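Local coordinates for protein type I modular polyketide synthase (Streptomyces albus subsp. albus, PDB 6IYR) that probably selects an acyl extender unit from its coenzyme A thioester and loads it onto the carrier protein during salinomycin polyketide assembly, at residues A[37-42]-A[93-98]; A[128-133]-A[209-214]; A[246-251]-A[328-333]; A[262-267]-A[286-291]; A[282-287]-A[378-383]. All blocks are in the same frame, centred on the assembly; numbering follows the deposited sequence.

Contact 1. Residues A[37-42]-A[93-98]; sequences TSALIP and LAEDRE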
# COMPACT_ATOMS: atom_id res chain seq x y z
N THR A 37 -8.75 11.01 -13.95
CA THR A 37 -8.99 11.90 -15.03
C THR A 37 -7.70 12.67 -15.26
O THR A 37 -7.18 13.32 -14.35
CB THR A 37 -10.17 12.81 -14.69
OG1 THR A 37 -10.84 13.18 -15.89
CG2 THR A 37 -9.70 14.04 -13.94
N SER A 38 -7.09 12.46 -16.42
CA SER A 38 -5.74 12.94 -16.66
C SER A 38 -5.50 13.31 -18.13
O SER A 38 -6.17 12.78 -19.02
CB SER A 38 -4.71 11.88 -16.29
OG SER A 38 -3.42 12.42 -16.47
N ALA A 39 -4.51 14.18 -18.33
CA ALA A 39 -3.99 14.54 -19.67
C ALA A 39 -3.02 13.50 -20.19
O ALA A 39 -2.77 13.44 -21.39
CB ALA A 39 -3.27 15.87 -19.58
N LEU A 40 -2.42 12.74 -19.27
CA LEU A 40 -1.68 11.51 -19.59
C LEU A 40 -2.65 10.42 -19.99
O LEU A 40 -3.52 10.05 -19.20
CB LEU A 40 -0.92 11.02 -18.37
CG LEU A 40 0.57 11.16 -18.23
CD1 LEU A 40 1.04 10.09 -17.25
CD2 LEU A 40 1.29 11.01 -19.55
N ILE A 41 -2.49 9.92 -21.21
CA ILE A 41 -3.37 8.91 -21.77
C ILE A 41 -2.64 7.58 -22.02
O ILE A 41 -1.53 7.56 -22.54
CB ILE A 41 -3.98 9.44 -23.08
CG1 ILE A 41 -4.89 10.62 -22.78
CG2 ILE A 41 -4.80 8.38 -23.78
CD1 ILE A 41 -5.05 11.55 -23.96
N PRO A 42 -3.26 6.46 -21.64
CA PRO A 42 -2.62 5.17 -21.79
C PRO A 42 -2.97 4.54 -23.12
O PRO A 42 -4.15 4.52 -23.49
CB PRO A 42 -3.24 4.34 -20.65
CG PRO A 42 -4.60 4.92 -20.49
CD PRO A 42 -4.42 6.39 -20.72
N LEU A 93 2.33 5.83 -21.87
CA LEU A 93 1.54 6.94 -21.32
C LEU A 93 2.14 8.17 -21.92
O LEU A 93 3.32 8.40 -21.74
CB LEU A 93 1.75 7.10 -19.81
CG LEU A 93 1.05 6.26 -18.75
CD1 LEU A 93 0.16 5.22 -19.35
CD2 LEU A 93 2.09 5.67 -17.80
N ALA A 94 1.31 9.05 -22.44
CA ALA A 94 1.83 10.31 -22.92
C ALA A 94 0.65 11.23 -23.13
O ALA A 94 -0.51 10.80 -23.14
CB ALA A 94 2.62 10.10 -24.21
N GLU A 95 0.97 12.52 -23.21
CA GLU A 95 0.01 13.60 -23.32
C GLU A 95 -0.21 14.02 -24.74
O GLU A 95 -1.23 14.59 -25.03
CB GLU A 95 0.50 14.83 -22.57
CG GLU A 95 1.03 14.54 -21.17
CD GLU A 95 1.10 15.78 -20.29
OE1 GLU A 95 0.55 16.81 -20.70
OE2 GLU A 95 1.74 15.71 -19.22
N ASP A 96 0.74 13.73 -25.62
CA ASP A 96 0.62 14.11 -27.03
C ASP A 96 1.28 13.14 -28.00
O ASP A 96 2.05 12.26 -27.62
CB ASP A 96 1.19 15.51 -27.23
CG ASP A 96 2.62 15.62 -26.77
OD1 ASP A 96 3.40 14.67 -26.93
OD2 ASP A 96 2.97 16.66 -26.20
N ARG A 97 1.06 13.40 -29.28
CA ARG A 97 1.67 12.62 -30.36
C ARG A 97 3.15 12.36 -30.15
O ARG A 97 3.63 11.25 -30.34
CB ARG A 97 1.48 13.35 -31.69
CG ARG A 97 2.01 12.60 -32.89
CD ARG A 97 1.59 13.23 -34.21
NE ARG A 97 2.36 12.66 -35.31
CZ ARG A 97 3.64 12.96 -35.55
NH1 ARG A 97 4.24 13.93 -34.86
NH2 ARG A 97 4.28 12.38 -36.55
N GLU A 98 3.89 13.41 -29.86
CA GLU A 98 5.32 13.33 -29.82
C GLU A 98 5.74 12.45 -28.63
O GLU A 98 6.66 11.65 -28.74
CB GLU A 98 5.91 14.74 -29.72
CG GLU A 98 5.69 15.61 -30.97
CD GLU A 98 4.21 15.88 -31.29
OE1 GLU A 98 3.49 16.36 -30.39
OE2 GLU A 98 3.77 15.68 -32.46
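Leu-40 carries its CG with chi1 at -106°, well off a staggered position, and this swings both methyls toward Leu-93 although its CB itself points neither at nor away from that segment. The two leucines meet obliquely, CD2 of Leu-40 lying 3.9 Å from CB of Leu-93. The same CD2 presses down on the backbone, at 3.5 Å from CA of Ala-94, a tight carbon pair. In Leu-93, CG lies beside the backbone N (chi1 -81°), which places CD1 against Pro-42, 3.7 Å from its CB. Ala-432 and Leu-435 of helix 431-443 also pack on Leu-40.

The backbones form an antiparallel ladder between strands 41-47 and 88-94, two of the three strands of the small sheet at the start of the model, consistent with the linker that precedes the acyltransferase in modular polyketide synthases. Ile-41 and Ala-94 are its hydrogen-bonded pair: Ile-41 N gives a nearly straight bond to Ala-94 O at 2.9 Å, with the donor well above the carbonyl plane, and Ala-94 N returns one to Ile-41 O at 3.2 Å. On their face of the sheet both side chains touch Phe-100 of helix 97-108. Pro-42 and Leu-93 follow as a non-hydrogen-bonded pair. Past Leu-40, the contact is Ala-39 O to CA of Glu-95 at 3.4 Å, a CA-H...O contact. Ser-38 OG accepts from Leu-40 N at 3.0 Å, an ST turn that leads the chain into its strand. Asp-96 is the N-cap of helix 97-108, OD1 taking the N-H of Gly-99.

Contact 2. Residues A[128-133]-A[209-214]; sequences TVFVFP and AGVAPA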
# COMPACT_ATOMS: atom_id res chain seq x y z
N THR A 128 -6.34 -10.31 -6.69
CA THR A 128 -5.33 -9.39 -6.26
C THR A 128 -5.45 -9.03 -4.77
O THR A 128 -6.54 -8.78 -4.25
CB THR A 128 -5.13 -8.22 -7.26
OG1 THR A 128 -4.86 -6.98 -6.60
CG2 THR A 128 -6.26 -8.12 -8.20
N VAL A 129 -4.31 -9.09 -4.08
CA VAL A 129 -4.27 -8.78 -2.66
C VAL A 129 -3.96 -7.31 -2.43
O VAL A 129 -2.97 -6.77 -3.00
CB VAL A 129 -3.19 -9.61 -1.98
CG1 VAL A 129 -3.11 -9.22 -0.52
CG2 VAL A 129 -3.48 -11.08 -2.14
N PHE A 130 -4.80 -6.62 -1.68
CA PHE A 130 -4.47 -5.25 -1.25
C PHE A 130 -3.68 -5.26 0.10
O PHE A 130 -4.14 -5.83 1.10
CB PHE A 130 -5.72 -4.37 -1.09
CG PHE A 130 -6.38 -3.94 -2.40
CD1 PHE A 130 -5.99 -4.48 -3.62
CD2 PHE A 130 -7.51 -3.14 -2.36
CE1 PHE A 130 -6.65 -4.12 -4.79
CE2 PHE A 130 -8.21 -2.81 -3.53
CZ PHE A 130 -7.77 -3.31 -4.73
N VAL A 131 -2.57 -4.53 0.12
CA VAL A 131 -1.68 -4.42 1.29
C VAL A 131 -1.73 -3.03 1.91
O VAL A 131 -1.64 -2.02 1.21
CB VAL A 131 -0.23 -4.73 0.91
CG1 VAL A 131 0.68 -4.58 2.12
CG2 VAL A 131 -0.13 -6.14 0.36
N PHE A 132 -1.98 -2.96 3.22
CA PHE A 132 -2.12 -1.69 3.89
C PHE A 132 -1.03 -1.56 4.96
O PHE A 132 -1.09 -2.23 5.99
CB PHE A 132 -3.50 -1.58 4.54
CG PHE A 132 -4.64 -1.57 3.56
CD1 PHE A 132 -5.15 -2.76 3.04
CD2 PHE A 132 -5.13 -0.37 3.07
CE1 PHE A 132 -6.19 -2.75 2.13
CE2 PHE A 132 -6.24 -0.35 2.21
CZ PHE A 132 -6.76 -1.54 1.74
N PRO A 133 0.01 -0.78 4.69
CA PRO A 133 1.10 -0.70 5.66
C PRO A 133 0.74 0.14 6.84
O PRO A 133 -0.34 0.76 6.88
CB PRO A 133 2.25 -0.01 4.89
CG PRO A 133 1.75 0.25 3.54
CD PRO A 133 0.25 0.11 3.54
N ALA A 209 -11.37 1.49 -10.56
CA ALA A 209 -10.66 1.23 -11.80
C ALA A 209 -10.77 -0.24 -12.17
O ALA A 209 -10.07 -0.76 -13.04
CB ALA A 209 -9.20 1.59 -11.62
N GLY A 210 -11.64 -0.94 -11.46
CA GLY A 210 -11.95 -2.30 -11.83
C GLY A 210 -11.17 -3.35 -11.09
O GLY A 210 -11.27 -4.52 -11.41
N VAL A 211 -10.34 -2.95 -10.13
CA VAL A 211 -9.52 -3.92 -9.43
C VAL A 211 -10.14 -4.21 -8.07
O VAL A 211 -9.92 -3.48 -7.11
CB VAL A 211 -8.08 -3.42 -9.24
CG1 VAL A 211 -7.25 -4.50 -8.57
CG2 VAL A 211 -7.49 -3.08 -10.59
N ALA A 212 -10.93 -5.27 -7.99
CA ALA A 212 -11.61 -5.61 -6.76
C ALA A 212 -10.70 -6.52 -5.92
O ALA A 212 -10.00 -7.38 -6.45
CB ALA A 212 -12.93 -6.29 -7.08
N PRO A 213 -10.56 -6.23 -4.64
CA PRO A 213 -9.61 -7.11 -3.96
C PRO A 213 -10.16 -8.51 -3.76
O PRO A 213 -11.25 -8.66 -3.26
CB PRO A 213 -9.37 -6.42 -2.60
CG PRO A 213 -10.36 -5.28 -2.51
CD PRO A 213 -11.21 -5.25 -3.74
N ALA A 214 -9.30 -9.51 -3.90
CA ALA A 214 -9.62 -10.86 -3.46
C ALA A 214 -9.32 -11.09 -1.99
O ALA A 214 -9.82 -12.04 -1.38
CB ALA A 214 -8.86 -11.87 -4.28
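Ala-214 N donates to Thr-128 O at 2.9 Å, a bond just ahead of the pairing in which Phe-130 bonds Ala-215 and Ile-217. Strands 129-132 and 215-218 are neighbours in the parallel sheet of the acyltransferase's larger, alpha/beta-hydrolase-like part, and residues 209-214 are the last link of the crossover between them, coming off helix 188-208. That helix ends in a Schellman motif with Gly-210 at positive phi as its C-prime residue.

Phe-130 is the main side chain. Its chi1 of -73° carries the ring toward the loop, and chi2 near 9° turns one face to Pro-213. CB of the proline stands 3.7 Å from the ring centroid, almost on the normal, a CH-pi contact, while its CG comes to 3.4 Å from CE2. The ring's edge looks at Val-211, whose CG1 lies in the ring plane 3.8 Å from CE1. Thr-128 and Val-211 cross at about a right angle, with CG1 of Val-211 3.8 Å from CG2 of Thr-128. OG1 of Thr-128 is buried here with no polar partner in the model. Near the plane of the Phe-130 ring, Val-211 O approaches CZ to 3.2 Å.

Contact 3. Residues A[246-251]-A[328-333]; sequences AKALLA and EHIRAE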
# COMPACT_ATOMS: atom_id res chain seq x y z
N ALA A 246 -4.61 6.21 18.17
CA ALA A 246 -3.47 7.10 17.97
C ALA A 246 -3.33 8.09 19.11
O ALA A 246 -2.22 8.39 19.58
CB ALA A 246 -3.58 7.84 16.65
N LYS A 247 -4.46 8.57 19.61
CA LYS A 247 -4.38 9.44 20.77
C LYS A 247 -3.79 8.71 21.98
O LYS A 247 -3.05 9.29 22.74
CB LYS A 247 -5.74 9.99 21.15
CG LYS A 247 -6.21 11.07 20.20
CD LYS A 247 -7.23 11.95 20.87
CE LYS A 247 -8.44 12.12 20.00
NZ LYS A 247 -8.10 13.08 18.93
N ALA A 248 -4.21 7.48 22.22
CA ALA A 248 -3.74 6.75 23.41
C ALA A 248 -2.23 6.60 23.32
O ALA A 248 -1.50 6.79 24.31
CB ALA A 248 -4.41 5.39 23.50
N LEU A 249 -1.75 6.35 22.10
CA LEU A 249 -0.32 6.25 21.82
C LEU A 249 0.53 7.46 22.15
O LEU A 249 1.75 7.38 22.20
CB LEU A 249 -0.09 5.95 20.33
CG LEU A 249 0.02 4.48 19.95
CD1 LEU A 249 0.24 4.31 18.45
CD2 LEU A 249 1.10 3.75 20.73
N LEU A 250 -0.10 8.62 22.23
CA LEU A 250 0.58 9.80 22.70
C LEU A 250 1.35 9.54 23.98
O LEU A 250 2.41 10.14 24.21
CB LEU A 250 -0.44 10.87 22.97
CG LEU A 250 -0.75 11.97 21.96
CD1 LEU A 250 0.05 11.93 20.70
CD2 LEU A 250 -2.22 12.21 21.74
N ALA A 251 0.87 8.61 24.81
CA ALA A 251 1.49 8.39 26.11
C ALA A 251 2.76 7.60 25.95
O ALA A 251 3.47 7.41 26.92
CB ALA A 251 0.54 7.63 27.02
N GLU A 328 1.16 -2.12 27.33
CA GLU A 328 0.30 -2.51 28.48
C GLU A 328 -0.16 -1.30 29.22
O GLU A 328 -1.28 -1.25 29.71
CB GLU A 328 1.04 -3.47 29.44
CG GLU A 328 1.11 -4.88 28.85
CD GLU A 328 2.23 -5.77 29.40
OE1 GLU A 328 3.01 -5.34 30.29
OE2 GLU A 328 2.35 -6.92 28.91
N HIS A 329 0.65 -0.27 29.20
CA HIS A 329 0.34 0.98 29.89
C HIS A 329 -0.92 1.68 29.34
O HIS A 329 -1.56 2.44 30.04
CB HIS A 329 1.58 1.86 29.80
CG HIS A 329 1.37 3.29 30.16
ND1 HIS A 329 1.21 3.70 31.48
CD2 HIS A 329 1.58 4.42 29.44
CE1 HIS A 329 1.17 5.03 31.52
NE2 HIS A 329 1.40 5.49 30.30
N ILE A 330 -1.29 1.46 28.08
CA ILE A 330 -2.50 2.11 27.57
C ILE A 330 -3.62 1.10 27.27
O ILE A 330 -4.64 1.43 26.63
CB ILE A 330 -2.20 2.93 26.30
CG1 ILE A 330 -1.53 2.02 25.24
CG2 ILE A 330 -1.35 4.12 26.66
CD1 ILE A 330 -1.46 2.60 23.83
N ARG A 331 -3.45 -0.12 27.72
CA ARG A 331 -4.46 -1.14 27.45
C ARG A 331 -5.85 -0.72 27.89
O ARG A 331 -6.83 -0.86 27.13
CB ARG A 331 -4.08 -2.43 28.13
CG ARG A 331 -5.09 -3.53 27.94
CD ARG A 331 -4.83 -4.65 28.93
NE ARG A 331 -5.08 -5.93 28.28
CZ ARG A 331 -6.21 -6.63 28.35
NH1 ARG A 331 -6.33 -7.74 27.62
NH2 ARG A 331 -7.20 -6.27 29.16
N ALA A 332 -6.00 -0.30 29.14
CA ALA A 332 -7.35 -0.04 29.65
C ALA A 332 -7.98 1.12 28.87
O ALA A 332 -9.15 1.10 28.55
CB ALA A 332 -7.33 0.25 31.14
N GLU A 333 -7.18 2.13 28.57
CA GLU A 333 -7.65 3.25 27.80
C GLU A 333 -8.13 2.80 26.42
O GLU A 333 -9.20 3.21 25.97
CB GLU A 333 -6.55 4.34 27.69
CG GLU A 333 -7.03 5.55 26.91
CD GLU A 333 -5.95 6.60 26.63
OE1 GLU A 333 -6.18 7.47 25.76
OE2 GLU A 333 -4.86 6.51 27.23
O HOH W 1 -2.78 7.81 26.58
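The last part of helix 235-248 and the 3-10 segment that follows pack on the start of helix 331-337, the nearest CA pair being Ala-248 and Ile-330 at 6.4 Å. Ile-330 is the N-cap residue of its helix. No hydrogen bond joins the segments directly. This is helical packing at the periphery of the acyltransferase, and both segments lie against other helices, Leu-249 touching Gln-192 of helix 188-208 and Ile-330 touching Leu-373 of helix 366-374.

Ile-330 points straight into the contact. Its CG1 sits between the backbone N and the carbonyl carbon (chi1 55°), which leaves the two branches spread over the neighbouring turn. CG2 lies 3.6 Å from Ala-248 O and 4.0 Å from CB of Ala-251. CD1 runs the other way, 4.1 Å from CB of Ala-248 and slightly farther from CD2 of Leu-249, whose side chain leads off toward a bound phosphate, probably left by the crystallisation liquor. His-329 adds its imidazole, NE2 approaching the methyl of Ala-251 obliquely.

Glu-333 comes from one helical turn further on. Its chain is extended, with CG anti to the backbone N (chi1 -178°), and this length carries the carboxylate across to Ala-248: OE1 rests 3.5 Å from CB of Ala-248, a van der Waals contact. The polar link runs through the other oxygen and one water, which donates to Glu-333 OE2 at a distance too short to be trusted. Ala-248 O already accepts the N-H of Ala-251 in the 3-10 turn, and it takes a second hydrogen from that water at 2.8 Å.

Contact 4. Residues A[262-267]-A[286-291]; sequences AEAADS and GPQSTV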
# COMPACT_ATOMS: atom_id res chain seq x y z
N ALA A 262 18.01 -7.28 9.67
CA ALA A 262 17.99 -8.13 8.49
C ALA A 262 18.40 -9.51 8.91
O ALA A 262 19.48 -9.94 8.59
CB ALA A 262 18.95 -7.62 7.41
N GLU A 263 17.56 -10.18 9.68
CA GLU A 263 17.86 -11.49 10.19
C GLU A 263 16.52 -12.18 10.26
O GLU A 263 15.50 -11.53 10.47
CB GLU A 263 18.47 -11.34 11.59
CG GLU A 263 19.06 -12.60 12.20
CD GLU A 263 19.89 -12.34 13.48
OE1 GLU A 263 20.99 -12.92 13.61
OE2 GLU A 263 19.43 -11.64 14.42
N ALA A 264 16.51 -13.50 10.11
CA ALA A 264 15.30 -14.29 10.29
C ALA A 264 14.71 -14.19 11.68
O ALA A 264 15.41 -14.21 12.70
CB ALA A 264 15.57 -15.75 9.95
N ALA A 265 13.39 -14.27 11.72
CA ALA A 265 12.62 -14.13 12.92
C ALA A 265 13.13 -15.02 14.06
O ALA A 265 13.14 -14.59 15.20
CB ALA A 265 11.16 -14.44 12.64
N ASP A 266 13.41 -16.28 13.77
CA ASP A 266 13.87 -17.20 14.82
C ASP A 266 15.18 -16.74 15.46
O ASP A 266 15.37 -16.89 16.65
CB ASP A 266 14.09 -18.60 14.24
CG ASP A 266 12.81 -19.26 13.82
OD1 ASP A 266 11.79 -19.07 14.52
OD2 ASP A 266 12.83 -19.96 12.78
N SER A 267 16.17 -16.44 14.64
CA SER A 267 17.45 -15.98 15.14
C SER A 267 17.25 -14.69 15.92
O SER A 267 17.92 -14.47 16.92
CB SER A 267 18.45 -15.74 14.00
OG SER A 267 18.55 -16.86 13.14
N GLY A 286 9.53 -10.49 6.34
CA GLY A 286 10.10 -11.32 5.28
C GLY A 286 11.04 -12.32 5.92
O GLY A 286 11.38 -12.19 7.08
N PRO A 287 11.45 -13.35 5.18
CA PRO A 287 12.30 -14.39 5.77
C PRO A 287 13.63 -13.87 6.36
O PRO A 287 14.22 -14.54 7.18
CB PRO A 287 12.58 -15.34 4.59
CG PRO A 287 12.27 -14.56 3.36
CD PRO A 287 11.24 -13.55 3.73
N GLN A 288 14.09 -12.70 5.93
CA GLN A 288 15.30 -12.08 6.51
C GLN A 288 15.08 -10.63 6.90
O GLN A 288 15.98 -9.79 6.80
CB GLN A 288 16.44 -12.14 5.52
CG GLN A 288 16.90 -13.55 5.23
CD GLN A 288 18.01 -13.99 6.15
OE1 GLN A 288 17.92 -15.04 6.79
NE2 GLN A 288 19.06 -13.17 6.26
N SER A 289 13.89 -10.34 7.41
CA SER A 289 13.50 -8.98 7.57
C SER A 289 12.52 -8.82 8.74
O SER A 289 11.38 -9.27 8.67
CB SER A 289 12.93 -8.55 6.21
OG SER A 289 12.43 -7.27 6.30
N THR A 290 13.01 -8.26 9.85
CA THR A 290 12.23 -8.16 11.07
C THR A 290 12.43 -6.79 11.68
O THR A 290 13.37 -6.08 11.32
CB THR A 290 12.70 -9.17 12.13
OG1 THR A 290 13.96 -8.72 12.64
CG2 THR A 290 12.88 -10.55 11.57
N VAL A 291 11.50 -6.41 12.55
CA VAL A 291 11.56 -5.15 13.27
C VAL A 291 11.45 -5.45 14.76
O VAL A 291 10.60 -6.25 15.20
CB VAL A 291 10.47 -4.16 12.79
CG1 VAL A 291 10.52 -2.87 13.60
CG2 VAL A 291 10.65 -3.81 11.31
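Thr-290 pushes its methyl against the backbone of residues 263-265: CG2 stands only 3.0 Å from Glu-263 O, a crowded approach, and 3.8 Å from Ala-265 N. The torsion accounts for this, since OG1 lies between the backbone N and the carbonyl carbon (chi1 72°) and CG2 beside the N. The hydroxyl is thereby used on Val-261 O, in a hydrogen bond just before the segment.

No conventional hydrogen bond spans the two segments. Instead, two carbonyls of the turn take bent, weak CA-H...O contacts: Gln-288 O from CA of Ala-262 at 3.1 Å, and Pro-287 O from CA of Ala-264 at 3.3 Å. The turn holds its own shape through Ser-289 N, which donates to Gly-286 O at 3.1 Å. Gln-288 bends at chi2 and lays its amide alongside Ala-264, OE1 4.0 Å from the methyl. Glu-263 points away and pairs with Arg-271 of the helix that follows.

Ala-264 is the N-cap of helix 265-273, and the link from strand 257-261 into that helix packs on the hairpin between strands 279-286 and 289-294. Strand order 4-1-3-2, with a helix after the first and third strands, is that of the ferredoxin-like small subdomain of acyltransferases.

Contact 5. Residues A[282-287]-A[378-383]; sequences ASVNGP and RFEDAV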
# COMPACT_ATOMS: atom_id res chain seq x y z
N ALA A 282 8.61 -6.94 17.08
CA ALA A 282 7.44 -6.15 16.71
C ALA A 282 6.84 -6.60 15.38
O ALA A 282 5.61 -6.67 15.23
CB ALA A 282 7.78 -4.68 16.67
N SER A 283 7.68 -6.98 14.41
CA SER A 283 7.10 -7.38 13.14
C SER A 283 8.03 -8.30 12.41
O SER A 283 9.25 -8.19 12.53
CB SER A 283 6.72 -6.14 12.30
OG SER A 283 7.82 -5.56 11.67
N VAL A 284 7.45 -9.28 11.74
CA VAL A 284 8.18 -10.13 10.81
C VAL A 284 7.67 -9.88 9.41
O VAL A 284 6.55 -10.28 9.08
CB VAL A 284 7.97 -11.61 11.15
CG1 VAL A 284 8.78 -12.51 10.22
CG2 VAL A 284 8.33 -11.86 12.60
N ASN A 285 8.51 -9.26 8.60
CA ASN A 285 8.13 -8.74 7.31
C ASN A 285 8.62 -9.55 6.11
O ASN A 285 8.17 -9.32 5.01
CB ASN A 285 8.57 -7.31 7.19
CG ASN A 285 7.95 -6.46 8.25
OD1 ASN A 285 6.88 -6.75 8.74
ND2 ASN A 285 8.70 -5.51 8.75
N GLY A 286 9.53 -10.49 6.34
CA GLY A 286 10.10 -11.32 5.28
C GLY A 286 11.04 -12.32 5.92
O GLY A 286 11.38 -12.19 7.08
N PRO A 287 11.45 -13.35 5.18
CA PRO A 287 12.30 -14.39 5.77
C PRO A 287 13.63 -13.87 6.36
O PRO A 287 14.22 -14.54 7.18
CB PRO A 287 12.58 -15.34 4.59
CG PRO A 287 12.27 -14.56 3.36
CD PRO A 287 11.24 -13.55 3.73
N ARG A 378 2.59 -10.47 12.15
CA ARG A 378 3.05 -11.61 11.37
C ARG A 378 2.79 -11.42 9.87
O ARG A 378 2.01 -12.13 9.27
CB ARG A 378 2.40 -12.88 11.89
CG ARG A 378 2.36 -12.94 13.39
CD ARG A 378 2.13 -14.33 13.93
NE ARG A 378 2.04 -14.31 15.38
CZ ARG A 378 3.06 -14.48 16.21
NH1 ARG A 378 2.86 -14.42 17.52
NH2 ARG A 378 4.27 -14.72 15.74
N PHE A 379 3.45 -10.43 9.30
CA PHE A 379 3.28 -10.10 7.90
C PHE A 379 3.76 -11.16 6.93
O PHE A 379 3.03 -11.55 6.04
CB PHE A 379 3.90 -8.75 7.60
CG PHE A 379 3.60 -8.24 6.25
CD1 PHE A 379 2.36 -7.72 5.95
CD2 PHE A 379 4.56 -8.25 5.27
CE1 PHE A 379 2.09 -7.24 4.70
CE2 PHE A 379 4.29 -7.77 4.02
CZ PHE A 379 3.05 -7.27 3.74
N GLU A 380 4.93 -11.72 7.18
CA GLU A 380 5.49 -12.73 6.30
C GLU A 380 4.61 -13.96 6.24
O GLU A 380 4.40 -14.52 5.19
CB GLU A 380 6.90 -13.15 6.73
CG GLU A 380 7.44 -14.33 5.96
CD GLU A 380 8.66 -14.99 6.58
OE1 GLU A 380 9.08 -14.58 7.67
OE2 GLU A 380 9.18 -15.92 5.99
N ASP A 381 4.07 -14.34 7.38
CA ASP A 381 3.21 -15.48 7.50
C ASP A 381 1.97 -15.32 6.65
O ASP A 381 1.58 -16.23 5.97
CB ASP A 381 2.76 -15.54 8.94
CG ASP A 381 2.97 -16.86 9.53
OD1 ASP A 381 3.83 -16.95 10.42
OD2 ASP A 381 2.28 -17.80 9.11
N ALA A 382 1.38 -14.14 6.69
CA ALA A 382 0.21 -13.87 5.91
C ALA A 382 0.52 -13.95 4.43
O ALA A 382 -0.22 -14.54 3.67
CB ALA A 382 -0.32 -12.51 6.25
N VAL A 383 1.65 -13.39 4.02
CA VAL A 383 2.03 -13.42 2.63
C VAL A 383 2.23 -14.85 2.15
O VAL A 383 1.78 -15.21 1.09
CB VAL A 383 3.28 -12.57 2.35
CG1 VAL A 383 3.75 -12.79 0.93
CG2 VAL A 383 2.99 -11.11 2.59
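Val-284 and Glu-380 lie obliquely across each other, with CG1 of the valine 3.3 Å from OE1 of the glutamate. Glu-380 reaches that far because its chain is extended beyond a CG placed anti to the backbone N (chi1 172°). The carboxylate thus comes down over the Gly-286 to Pro-287 peptide, its CD 3.5 Å from Pro-287 N. The Pro-287 and Glu-380 side chains cross at about a right angle, with OE2 3.7 Å from CB of Pro-287. A proline nitrogen has no hydrogen to offer, and Gly-286 O, 3.4 Å from OE1, is another acceptor. The partner of this carboxylate is Arg-384, a turn further along the helix, in a salt bridge through OE2.

Phe-379 also packs by Val-284 O, its CB 3.4 Å from that oxygen, and its ring turns an edge to the strand, with Asn-285 O in the ring plane 3.8 Å from CD2. Val-383 lies over one ring face, toward the rim. The Asn-285 amide stands nearly upright to the ring, the planes 76° apart, and OD1 accepts from NE2 of His-219. That histidine sits in a GxSxG sequence resembling the nucleophile elbow of acyltransferases, consistent with Asn-285 linking the sheet of the small subdomain to the probable active site.

Strand segment 282-286 and helix segment 379-383 run 41° apart in direction, their axes 6.5 Å from each other. Glu-380 N donates to Val-284 O at 2.9 Å. It is an N-H of the first helical turn, where the helix dipole would be expected to favour an acceptor.

In the fold
Contact 2 lies nearest the chain centre and is mostly apolar, an aromatic ring packed at the parallel sheet; contact 5 is next, and the two touch where Val-131 meets the Phe-379 ring, packing helix 379-388 on that sheet, while contact 5's strand belongs to the small subdomain. Contacts 4 and 5 share Gly-286 and Pro-287 and use neighbouring strands of one sheet, yet contact 4 is a surface contact resting on CA-H...O approaches, while contact 5 has a true bond at a helix start. Contacts 1 and 3 are peripheral, on opposite sides of the centre, about 48 Å between centres: contact 1 is a strand ladder, contact 3 helical packing with a water bridge.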